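Side-chain contacts in OxyA protein (Actinoplanes teichomyceticus, PDB 5HH3), which probably catalyses phenolic coupling of a peptide precursor during glycopeptide antibiotic biosynthesis, as a haem-dependent cytochrome P450: residues B[64-69]-B[308-313]; B[74-79]-B[292-297]; B[144-149]-B[360-365]; B[241-246]-B[352-357]. One frame throughout, in Å; residues are numbered along the deposited sequence.

Contact 1. Residues B[64-69]-B[308-313]; sequences RQVLSS and DTVTCS
Both methyls of Val66 meet one branch of Val310, and one of them also bears on the sulfur of Cys312. Val66 CG1 lies 3.7 Å from Cys312 SG and 4.0 Å from Val310 CG1, while Val66 CG2 reaches the same Val310 methyl at 4.1 Å, so that Val310 CG1 faces the fork of its partner. Val66 CG1 stands anti to the backbone nitrogen (chi1 166°), which extends this branch toward the strand. Leu67 brings a second apolar surface to the thiol: its branch point CG and its methyl CD2 are both 3.9 Å from Cys312 SG. The sulfur is thus held by two successive residues of one helical turn. On the strand, Val310 and Cys312 are two positions apart and point to the same side, whereas Thr311 between them turns away from the helix. No hydrogen bond crosses the interface.

Behind this apolar layer the helix is tied to itself between Arg64 and Ser68. Arg64 O accepts from Ser68 N at 3.0 Å and from Ser68 OG at 2.7 Å, the two donors arriving from opposite faces of its carbonyl plane. Leu67 also packs near the side chain of Arg291, a haem-binding residue, and rests on His343. Strand 309-312 is an inner strand of the mixed sheet, running parallel to 53-57 and antiparallel to 291-293; helix 60-68 covers one of its faces, with Ile299 of strand 297-299 flanking Val66.

Contact 2. Residues B[74-79]-B[292-297]; sequences ARLLYG and VATDDV
Apolar contacts dominate where Leu76 and Leu77 settle on Val292 and Thr294. Val292 CG2 does most of the touching and meets the helical turn largely at its backbone: it lies 3.4 Å from Leu77 N and 3.7 Å from Leu77 CB, with Leu76 CB somewhat farther at 4.1 Å. The methyl is therefore lodged against the link between the two leucines. Just past the end of the strand, Leu76 CD1 reaches Thr294 CG2 at 3.7 Å, the two side chains crossing at about a right angle. Thr294 presents its methyl here because CG2 sits anti to the carbonyl carbon, with the hydroxyl on a different branch.

The turn belongs to the chain just after strand 72-73, an outermost strand, within this chain, of the mixed sheet of the cytochrome P450 fold and the antiparallel neighbour of 291-293. Backbone bonds pair Val292 with Ser73 and, beyond the strands, Thr294 with Asp71, and the short, weakly bonded helix about 75-78 packs on Val292 of the next strand in.

Contacts with flat groups are made within the helical turn: Leu77 CD2 lies over the centre of the Tyr78 ring, 3.8 Å above its plane. Among the polar interactions, Tyr78 OH is hydrogen-bonded to His289 ND1, and Leu76 O accepts from Asn190 of the second subunit, whose Thr186 packs on both Leu76 and Val292.

Contact 3. Residues B[144-149]-B[360-365]; sequences PRFGWS and TAIPAL
Phe146 carries its ring straight out from the helix, CG anti to the backbone nitrogen (chi1 179°), and Leu365 is extended in the same way, which brings its CD2 methyl over the ring. This is a CH-pi contact: CD2 of Leu365 stands 4.1 Å from the centroid of the Phe146 ring and 23° off its normal, displaced toward the rim at CZ and CE2. Ala361 O lies in the ring plane, 3.8 Å from Phe146 CZ, and the same carbonyl already accepts the helical bond from Leu365 N at 3.0 Å. Ala361 CB approaches CZ to 4.0 Å, and Ile362 CD1 adds a looser contact near the edge.

The axes of the two segments come no closer than 12.1 Å, and the Phe146 ring, met by Leu365, Ala361 and Ile362, fills much of the gap. Both helices depart from regular geometry here: a wider pi-type turn spans 144-148, and Pro363 interrupts the bonding of the other helix. Met254 of helix 225-256 also packs on Leu365. The segments, nearly antiparallel at 157°, belong to the D/E/I/L helix bundle at the core of the cytochrome P450 fold; 142-159 is helix E and 351-368 helix L.

Contact 4. Residues B[241-246]-B[352-357]; sequences DQVARF and SLAELV. With HEM (protoporphyrin IX containing Fe), chain G; ACT (acetate ion), chain O.
The haem plane receives Gln242 and Ala354 from opposite sides. The Gln242 amide lies over the side that carries the iron-bound water, with NE2 3.4 Å from C4C of the haem; a bend at chi2 (-97°) folds the chain over the porphyrin. Gln242 NE2 also donates to that water at 3.0 Å, and the water sits 2.1 Å from the iron. Asp285 OD2, a further hydrogen-bond partner of NE2, helps to fix the amide. Ala354 CB comes from the other side at the rim, by CMC and CHC, while Val243 CG2 meets the rim at the vinyl carbon CAB, 3.6 Å away.

The Arg245 guanidinium is engaged along its edge. Its NE forms a salt bridge to Asp241 OD2 at 2.8 Å, in the guanidinium plane but 38° above that of the carboxylate, and its NH2 donates to OXT of an acetate, probably from the crystallisation liquor, at 3.1 Å.

Direct contact between the helices is small and apolar: Val243 CG1 meets Val357 CG1 at 3.7 Å, the side chains crossing at about a right angle, and Val243 CG2 is 4.4 Å from Ala354 CB. Helices I (225-256) and L (351-368) thus sandwich the haem as is usual in cytochromes P450, L following the axial Cys348, with Gln242 at the place after the I-helix acid where many relatives have threonine.

In the fold
Contacts 1 and 2 belong to the beta region, where neighbouring strands 309-312 and 291-293 are packed on by helix 60-68 and by the weak turn about 75-78; Thr309 of the first packs on Leu77 and Val292 of the second. Contact 1 is buried, whereas contact 2 is partly exposed and adjoins the second subunit. Contacts 3 and 4 are buried in the helical core, share helix 351-368 and meet where Trp148 packs on Ala244. All four interfaces are apolar between their segments, by aliphatic and thiol packing in contact 1 and an aromatic ring in contact 3, but contact 4 alone adds the haem and its iron-bound water, with a salt bridge inside one of its helices.

Contact 1. Residues B[64-69]-B[308-313]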
# COMPACT_ATOMS: atom_id res chain seq x y z
N ARG B 64 -7.95 -11.77 -21.11
CA ARG B 64 -7.83 -13.23 -21.23
C ARG B 64 -6.40 -13.67 -21.59
O ARG B 64 -5.90 -14.67 -21.09
CB ARG B 64 -8.84 -13.79 -22.23
CG ARG B 64 -10.27 -13.69 -21.72
CD ARG B 64 -11.27 -13.90 -22.84
NE ARG B 64 -11.11 -15.20 -23.45
CZ ARG B 64 -11.87 -16.29 -23.26
NH1 ARG B 64 -12.93 -16.29 -22.44
NH2 ARG B 64 -11.56 -17.41 -23.93
N GLN B 65 -5.74 -12.89 -22.44
CA GLN B 65 -4.35 -13.14 -22.76
C GLN B 65 -3.44 -13.01 -21.52
O GLN B 65 -2.61 -13.88 -21.26
CB GLN B 65 -3.88 -12.17 -23.83
CG GLN B 65 -2.51 -12.48 -24.36
CD GLN B 65 -2.10 -11.58 -25.51
OE1 GLN B 65 -2.88 -10.74 -26.00
NE2 GLN B 65 -0.86 -11.75 -25.96
N VAL B 66 -3.60 -11.92 -20.78
CA VAL B 66 -2.76 -11.68 -19.61
C VAL B 66 -2.94 -12.81 -18.59
O VAL B 66 -1.94 -13.35 -18.07
CB VAL B 66 -3.07 -10.33 -18.97
CG1 VAL B 66 -2.47 -10.21 -17.57
CG2 VAL B 66 -2.54 -9.21 -19.86
N LEU B 67 -4.19 -13.15 -18.31
CA LEU B 67 -4.52 -14.07 -17.22
C LEU B 67 -4.30 -15.53 -17.57
O LEU B 67 -4.18 -16.34 -16.64
CB LEU B 67 -5.96 -13.87 -16.73
CG LEU B 67 -6.30 -12.52 -16.06
CD1 LEU B 67 -7.79 -12.44 -15.81
CD2 LEU B 67 -5.57 -12.32 -14.74
N SER B 68 -4.26 -15.89 -18.86
CA SER B 68 -3.96 -17.26 -19.26
C SER B 68 -2.48 -17.47 -19.58
O SER B 68 -2.07 -18.60 -19.84
CB SER B 68 -4.81 -17.70 -20.47
OG SER B 68 -4.46 -16.91 -21.58
N SER B 69 -1.68 -16.40 -19.55
CA SER B 69 -0.27 -16.46 -19.94
C SER B 69 0.60 -17.06 -18.82
O SER B 69 0.40 -16.74 -17.65
CB SER B 69 0.23 -15.04 -20.25
OG SER B 69 1.63 -15.00 -20.23
N ASP B 308 7.47 -5.14 -15.21
CA ASP B 308 6.22 -4.39 -15.24
C ASP B 308 5.07 -5.20 -14.61
O ASP B 308 5.10 -6.45 -14.53
CB ASP B 308 5.81 -4.04 -16.67
CG ASP B 308 6.70 -3.01 -17.32
OD1 ASP B 308 7.60 -2.41 -16.68
OD2 ASP B 308 6.40 -2.72 -18.49
N THR B 309 4.06 -4.49 -14.13
CA THR B 309 2.89 -5.17 -13.60
C THR B 309 1.68 -4.86 -14.44
O THR B 309 1.61 -3.82 -15.08
CB THR B 309 2.60 -4.78 -12.12
OG1 THR B 309 2.21 -3.41 -12.05
CG2 THR B 309 3.83 -4.98 -11.28
N VAL B 310 0.71 -5.77 -14.40
CA VAL B 310 -0.57 -5.58 -15.07
C VAL B 310 -1.73 -5.93 -14.13
O VAL B 310 -1.76 -7.04 -13.57
CB VAL B 310 -0.69 -6.48 -16.31
CG1 VAL B 310 -2.06 -6.31 -16.97
CG2 VAL B 310 0.46 -6.20 -17.29
N THR B 311 -2.67 -5.01 -13.99
CA THR B 311 -3.89 -5.22 -13.23
C THR B 311 -5.01 -5.30 -14.25
O THR B 311 -5.09 -4.43 -15.14
CB THR B 311 -4.12 -4.03 -12.29
OG1 THR B 311 -2.98 -3.91 -11.41
CG2 THR B 311 -5.41 -4.19 -11.48
N CYS B 312 -5.85 -6.33 -14.15
CA CYS B 312 -6.93 -6.52 -15.11
C CYS B 312 -8.26 -5.99 -14.55
O CYS B 312 -8.64 -6.35 -13.43
CB CYS B 312 -7.07 -7.98 -15.49
SG CYS B 312 -5.60 -8.68 -16.26
N SER B 313 -8.93 -5.13 -15.34
CA SER B 313 -10.23 -4.60 -15.00
C SER B 313 -11.36 -5.51 -15.54
O SER B 313 -11.80 -5.41 -16.70
CB SER B 313 -10.39 -3.18 -15.52
OG SER B 313 -11.63 -2.62 -15.14

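Contact 2. Residues B[74-79]-B[292-297]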
# COMPACT_ATOMS: atom_id res chain seq x y z
N ALA B 74 1.81 -14.03 -9.84
CA ALA B 74 1.07 -13.41 -8.75
C ALA B 74 1.95 -13.22 -7.49
O ALA B 74 1.89 -12.20 -6.79
CB ALA B 74 -0.13 -14.29 -8.44
N ARG B 75 2.81 -14.20 -7.26
CA ARG B 75 3.70 -14.27 -6.09
C ARG B 75 4.74 -13.16 -6.00
O ARG B 75 5.02 -12.66 -4.91
CB ARG B 75 4.43 -15.60 -6.15
CG ARG B 75 5.41 -15.90 -5.03
CD ARG B 75 6.04 -17.26 -5.30
NE ARG B 75 6.72 -17.30 -6.61
CZ ARG B 75 7.99 -16.94 -6.84
NH1 ARG B 75 8.78 -16.49 -5.86
NH2 ARG B 75 8.49 -17.04 -8.07
N LEU B 76 5.32 -12.80 -7.14
CA LEU B 76 6.41 -11.83 -7.16
C LEU B 76 6.01 -10.38 -6.83
O LEU B 76 6.89 -9.56 -6.50
CB LEU B 76 7.15 -11.87 -8.51
CG LEU B 76 8.06 -13.05 -8.82
CD1 LEU B 76 8.55 -12.88 -10.25
CD2 LEU B 76 9.25 -13.19 -7.85
N LEU B 77 4.72 -10.04 -6.94
CA LEU B 77 4.29 -8.68 -6.61
C LEU B 77 4.28 -8.51 -5.11
O LEU B 77 5.03 -7.69 -4.55
CB LEU B 77 2.91 -8.36 -7.17
CG LEU B 77 2.54 -6.88 -6.95
CD1 LEU B 77 2.16 -6.26 -8.27
CD2 LEU B 77 1.45 -6.68 -5.89
N TYR B 78 3.46 -9.31 -4.45
CA TYR B 78 3.25 -9.17 -3.01
C TYR B 78 4.51 -9.47 -2.19
O TYR B 78 4.63 -8.97 -1.07
CB TYR B 78 2.06 -10.00 -2.57
CG TYR B 78 0.72 -9.42 -3.01
CD1 TYR B 78 0.21 -8.25 -2.41
CD2 TYR B 78 -0.02 -10.01 -4.03
CE1 TYR B 78 -1.01 -7.71 -2.81
CE2 TYR B 78 -1.25 -9.49 -4.44
CZ TYR B 78 -1.74 -8.34 -3.83
OH TYR B 78 -2.95 -7.84 -4.26
N GLY B 79 5.44 -10.24 -2.76
CA GLY B 79 6.75 -10.48 -2.14
C GLY B 79 7.68 -9.26 -2.09
O GLY B 79 8.60 -9.23 -1.28
N VAL B 292 2.99 -9.69 -12.00
CA VAL B 292 4.27 -9.18 -12.49
C VAL B 292 4.65 -9.94 -13.75
O VAL B 292 4.58 -11.16 -13.75
CB VAL B 292 5.42 -9.37 -11.47
CG1 VAL B 292 6.70 -8.70 -11.97
CG2 VAL B 292 5.04 -8.80 -10.12
N ALA B 293 5.08 -9.23 -14.80
CA ALA B 293 5.65 -9.86 -16.01
C ALA B 293 7.01 -10.48 -15.71
O ALA B 293 7.91 -9.80 -15.19
CB ALA B 293 5.75 -8.86 -17.15
N THR B 294 7.15 -11.76 -16.02
CA THR B 294 8.41 -12.46 -15.93
C THR B 294 9.11 -12.62 -17.29
O THR B 294 10.21 -13.13 -17.37
CB THR B 294 8.24 -13.82 -15.25
OG1 THR B 294 7.31 -14.62 -15.97
CG2 THR B 294 7.76 -13.64 -13.83
N ASP B 295 8.45 -12.21 -18.38
CA ASP B 295 9.12 -12.04 -19.67
C ASP B 295 8.50 -10.79 -20.35
O ASP B 295 7.47 -10.32 -19.92
CB ASP B 295 8.95 -13.30 -20.52
CG ASP B 295 9.96 -13.39 -21.67
OD1 ASP B 295 10.76 -12.43 -21.91
OD2 ASP B 295 9.95 -14.44 -22.36
N ASP B 296 9.17 -10.26 -21.36
CA ASP B 296 8.58 -9.23 -22.20
C ASP B 296 7.38 -9.83 -22.95
O ASP B 296 7.44 -10.97 -23.41
CB ASP B 296 9.59 -8.69 -23.22
CG ASP B 296 10.76 -7.96 -22.58
OD1 ASP B 296 10.83 -7.81 -21.34
OD2 ASP B 296 11.65 -7.53 -23.32
N VAL B 297 6.31 -9.07 -23.08
CA VAL B 297 5.16 -9.52 -23.86
C VAL B 297 4.52 -8.33 -24.58
O VAL B 297 4.30 -7.26 -23.99
CB VAL B 297 4.16 -10.30 -22.98
CG1 VAL B 297 3.71 -9.49 -21.80
CG2 VAL B 297 2.95 -10.79 -23.77

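Contact 3. Residues B[144-149]-B[360-365]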
# COMPACT_ATOMS: atom_id res chain seq x y z
N PRO B 144 -26.74 -6.67 6.42
CA PRO B 144 -26.63 -7.73 7.44
C PRO B 144 -27.68 -8.84 7.33
O PRO B 144 -27.33 -10.01 7.47
CB PRO B 144 -26.77 -6.99 8.76
CG PRO B 144 -27.50 -5.74 8.42
CD PRO B 144 -27.07 -5.38 7.04
N ARG B 145 -28.94 -8.49 7.05
CA ARG B 145 -30.04 -9.45 7.17
C ARG B 145 -30.26 -10.37 5.98
O ARG B 145 -30.86 -11.43 6.15
CB ARG B 145 -31.36 -8.74 7.52
CG ARG B 145 -31.25 -7.81 8.71
CD ARG B 145 -30.76 -8.56 9.92
NE ARG B 145 -30.85 -7.72 11.11
CZ ARG B 145 -31.04 -8.15 12.36
NH1 ARG B 145 -31.21 -9.43 12.66
NH2 ARG B 145 -31.07 -7.25 13.32
N PHE B 146 -29.81 -10.00 4.80
CA PHE B 146 -29.89 -10.87 3.64
C PHE B 146 -28.48 -11.27 3.22
O PHE B 146 -28.14 -12.46 3.21
CB PHE B 146 -30.68 -10.18 2.53
CG PHE B 146 -30.82 -10.99 1.26
CD1 PHE B 146 -31.59 -12.14 1.23
CD2 PHE B 146 -30.21 -10.57 0.08
CE1 PHE B 146 -31.74 -12.88 0.07
CE2 PHE B 146 -30.36 -11.30 -1.09
CZ PHE B 146 -31.13 -12.46 -1.09
N GLY B 147 -27.64 -10.30 2.89
CA GLY B 147 -26.29 -10.61 2.42
C GLY B 147 -25.49 -11.45 3.39
O GLY B 147 -25.09 -12.58 3.07
N TRP B 148 -25.28 -10.92 4.60
CA TRP B 148 -24.43 -11.60 5.57
C TRP B 148 -25.07 -12.83 6.23
O TRP B 148 -24.39 -13.83 6.47
CB TRP B 148 -23.91 -10.60 6.61
CG TRP B 148 -22.75 -9.91 6.03
CD1 TRP B 148 -22.71 -8.66 5.45
CD2 TRP B 148 -21.45 -10.47 5.84
NE1 TRP B 148 -21.46 -8.40 4.97
CE2 TRP B 148 -20.67 -9.50 5.19
CE3 TRP B 148 -20.88 -11.70 6.18
CZ2 TRP B 148 -19.31 -9.71 4.88
CZ3 TRP B 148 -19.54 -11.92 5.88
CH2 TRP B 148 -18.77 -10.92 5.24
N SER B 149 -26.37 -12.75 6.48
CA SER B 149 -27.13 -13.87 7.06
C SER B 149 -26.99 -15.09 6.17
O SER B 149 -26.62 -16.17 6.64
CB SER B 149 -28.61 -13.50 7.21
OG SER B 149 -29.36 -14.61 7.63
N THR B 360 -30.09 -19.64 -5.93
CA THR B 360 -31.09 -20.03 -4.96
C THR B 360 -31.67 -18.81 -4.25
O THR B 360 -32.89 -18.67 -4.17
CB THR B 360 -30.49 -21.00 -3.91
OG1 THR B 360 -29.91 -22.12 -4.60
CG2 THR B 360 -31.56 -21.52 -2.96
N ALA B 361 -30.81 -17.93 -3.74
CA ALA B 361 -31.28 -16.82 -2.91
C ALA B 361 -32.01 -15.71 -3.66
O ALA B 361 -32.96 -15.12 -3.13
CB ALA B 361 -30.14 -16.26 -2.07
N ILE B 362 -31.62 -15.43 -4.90
CA ILE B 362 -32.22 -14.33 -5.65
C ILE B 362 -33.68 -14.64 -6.04
O ILE B 362 -34.55 -13.81 -5.80
CB ILE B 362 -31.36 -13.89 -6.86
CG1 ILE B 362 -30.01 -13.32 -6.40
CG2 ILE B 362 -32.10 -12.89 -7.74
CD1 ILE B 362 -30.12 -12.17 -5.43
N PRO B 363 -33.94 -15.81 -6.67
CA PRO B 363 -35.34 -16.19 -6.91
C PRO B 363 -36.16 -16.30 -5.65
O PRO B 363 -37.33 -15.91 -5.66
CB PRO B 363 -35.21 -17.57 -7.57
CG PRO B 363 -33.90 -17.48 -8.28
CD PRO B 363 -33.03 -16.81 -7.25
N ALA B 364 -35.57 -16.82 -4.58
CA ALA B 364 -36.27 -16.89 -3.28
C ALA B 364 -36.75 -15.51 -2.81
O ALA B 364 -37.90 -15.35 -2.39
CB ALA B 364 -35.38 -17.50 -2.24
N LEU B 365 -35.86 -14.51 -2.90
CA LEU B 365 -36.20 -13.13 -2.58
C LEU B 365 -37.29 -12.56 -3.48
O LEU B 365 -38.23 -11.97 -2.97
CB LEU B 365 -34.96 -12.24 -2.65
CG LEU B 365 -35.15 -10.74 -2.38
CD1 LEU B 365 -35.95 -10.47 -1.11
CD2 LEU B 365 -33.81 -10.05 -2.31

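Contact 4. Residues B[241-246]-B[352-357]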
# COMPACT_ATOMS: atom_id res chain seq x y z
N ASP B 241 -17.51 -12.91 2.40
CA ASP B 241 -17.52 -11.48 2.05
C ASP B 241 -17.97 -11.23 0.62
O ASP B 241 -18.86 -10.39 0.39
CB ASP B 241 -16.14 -10.83 2.27
CG ASP B 241 -16.18 -9.33 2.06
OD1 ASP B 241 -16.57 -8.62 3.00
OD2 ASP B 241 -15.85 -8.85 0.96
N GLN B 242 -17.38 -11.98 -0.32
CA GLN B 242 -17.74 -11.92 -1.74
C GLN B 242 -19.23 -12.21 -1.94
O GLN B 242 -19.92 -11.49 -2.66
CB GLN B 242 -16.93 -12.93 -2.56
CG GLN B 242 -15.45 -12.61 -2.74
CD GLN B 242 -15.13 -11.92 -4.06
OE1 GLN B 242 -15.92 -11.11 -4.62
NE2 GLN B 242 -13.96 -12.22 -4.58
N VAL B 243 -19.72 -13.26 -1.27
CA VAL B 243 -21.10 -13.68 -1.42
C VAL B 243 -22.05 -12.64 -0.80
O VAL B 243 -23.05 -12.31 -1.41
CB VAL B 243 -21.34 -15.07 -0.82
CG1 VAL B 243 -22.84 -15.40 -0.73
CG2 VAL B 243 -20.58 -16.12 -1.63
N ALA B 244 -21.76 -12.18 0.41
CA ALA B 244 -22.57 -11.17 1.07
C ALA B 244 -22.67 -9.87 0.26
O ALA B 244 -23.77 -9.32 0.10
CB ALA B 244 -22.05 -10.87 2.46
N ARG B 245 -21.53 -9.39 -0.26
CA ARG B 245 -21.52 -8.15 -1.04
C ARG B 245 -22.32 -8.27 -2.32
O ARG B 245 -23.04 -7.33 -2.69
CB ARG B 245 -20.08 -7.67 -1.33
CG ARG B 245 -19.40 -7.07 -0.10
CD ARG B 245 -18.03 -6.47 -0.39
NE ARG B 245 -17.13 -7.39 -1.06
CZ ARG B 245 -16.92 -7.50 -2.37
NH1 ARG B 245 -17.56 -6.75 -3.28
NH2 ARG B 245 -16.07 -8.43 -2.78
N PHE B 246 -22.21 -9.41 -3.00
CA PHE B 246 -23.00 -9.68 -4.19
C PHE B 246 -24.52 -9.72 -3.93
O PHE B 246 -25.29 -9.17 -4.69
CB PHE B 246 -22.57 -10.98 -4.84
CG PHE B 246 -23.22 -11.23 -6.16
CD1 PHE B 246 -24.46 -11.85 -6.24
CD2 PHE B 246 -22.60 -10.81 -7.33
CE1 PHE B 246 -25.06 -12.07 -7.46
CE2 PHE B 246 -23.21 -10.99 -8.56
CZ PHE B 246 -24.42 -11.65 -8.63
N SER B 352 -18.61 -22.21 -8.34
CA SER B 352 -19.78 -23.07 -8.36
C SER B 352 -20.60 -22.96 -7.04
O SER B 352 -21.82 -23.03 -7.07
CB SER B 352 -19.39 -24.51 -8.70
OG SER B 352 -18.80 -25.14 -7.58
N LEU B 353 -19.92 -22.80 -5.91
CA LEU B 353 -20.58 -22.50 -4.64
C LEU B 353 -21.26 -21.12 -4.66
O LEU B 353 -22.43 -21.00 -4.29
CB LEU B 353 -19.58 -22.58 -3.47
CG LEU B 353 -20.08 -22.23 -2.07
CD1 LEU B 353 -21.28 -23.08 -1.69
CD2 LEU B 353 -18.99 -22.42 -1.03
N ALA B 354 -20.53 -20.09 -5.09
CA ALA B 354 -21.10 -18.75 -5.18
C ALA B 354 -22.36 -18.75 -6.06
O ALA B 354 -23.40 -18.27 -5.63
CB ALA B 354 -20.09 -17.76 -5.71
N GLU B 355 -22.28 -19.36 -7.25
CA GLU B 355 -23.42 -19.39 -8.16
C GLU B 355 -24.62 -20.13 -7.62
O GLU B 355 -25.75 -19.71 -7.87
CB GLU B 355 -23.05 -19.95 -9.53
CG GLU B 355 -22.17 -19.00 -10.33
CD GLU B 355 -21.77 -19.54 -11.69
OE1 GLU B 355 -21.39 -18.74 -12.57
OE2 GLU B 355 -21.78 -20.76 -11.89
N LEU B 356 -24.39 -21.23 -6.91
CA LEU B 356 -25.47 -21.99 -6.25
C LEU B 356 -26.22 -21.13 -5.22
O LEU B 356 -27.45 -21.15 -5.17
CB LEU B 356 -24.90 -23.24 -5.55
CG LEU B 356 -25.88 -24.04 -4.69
CD1 LEU B 356 -27.03 -24.55 -5.55
CD2 LEU B 356 -25.19 -25.19 -3.97
N VAL B 357 -25.47 -20.40 -4.41
CA VAL B 357 -26.06 -19.48 -3.45
C VAL B 357 -26.89 -18.38 -4.16
O VAL B 357 -28.00 -18.12 -3.75
CB VAL B 357 -25.00 -18.86 -2.50
CG1 VAL B 357 -25.60 -17.75 -1.63
CG2 VAL B 357 -24.41 -19.95 -1.61
CHA HEM G . -10.24 -16.33 -6.99
CHB HEM G . -12.68 -18.75 -3.56
CHC HEM G . -16.64 -16.10 -4.55
CHD HEM G . -14.21 -13.77 -8.00
C1A HEM G . -10.57 -17.18 -5.96
C2A HEM G . -9.63 -18.03 -5.30
C3A HEM G . -10.31 -18.72 -4.35
C4A HEM G . -11.67 -18.29 -4.40
CMA HEM G . -9.74 -19.72 -3.39
CAA HEM G . -8.15 -18.14 -5.63
CBA HEM G . -7.97 -19.20 -6.72
CGA HEM G . -6.54 -19.40 -7.17
O1A HEM G . -5.66 -18.52 -7.03
O2A HEM G . -6.21 -20.49 -7.72
C1B HEM G . -13.99 -18.23 -3.51
C2B HEM G . -15.00 -18.67 -2.60
C3B HEM G . -16.14 -17.93 -2.86
C4B HEM G . -15.76 -17.02 -3.98
CMB HEM G . -14.87 -19.75 -1.54
CAB HEM G . -17.50 -17.97 -2.27
CBB HEM G . -17.98 -18.87 -1.40
C1C HEM G . -16.35 -15.20 -5.57
C2C HEM G . -17.25 -14.27 -6.13
C3C HEM G . -16.55 -13.59 -7.12
C4C HEM G . -15.22 -14.14 -7.15
CMC HEM G . -18.69 -14.05 -5.70
CAC HEM G . -17.00 -12.51 -8.04
CBC HEM G . -18.22 -12.00 -8.14
C1D HEM G . -12.93 -14.31 -7.96
C2D HEM G . -11.88 -13.81 -8.87
C3D HEM G . -10.77 -14.52 -8.59
C4D HEM G . -11.17 -15.44 -7.51
CMD HEM G . -11.95 -12.72 -9.92
CAD HEM G . -9.43 -14.35 -9.29
CBD HEM G . -8.54 -13.24 -8.71
CGD HEM G . -7.21 -13.14 -9.47
O1D HEM G . -6.32 -12.33 -9.15
O2D HEM G . -6.94 -13.84 -10.45
NA HEM G . -11.82 -17.36 -5.41
NB HEM G . -14.50 -17.29 -4.31
NC HEM G . -15.16 -15.14 -6.23
ND HEM G . -12.47 -15.31 -7.18
FE HEM G . -13.44 -16.27 -5.82
C ACT O . -12.85 -10.13 -0.81
O ACT O . -12.43 -10.44 0.33
OXT ACT O . -14.06 -9.93 -1.04
CH3 ACT O . -11.85 -10.01 -1.93
O HOH W 1 -12.67 -14.94 -4.38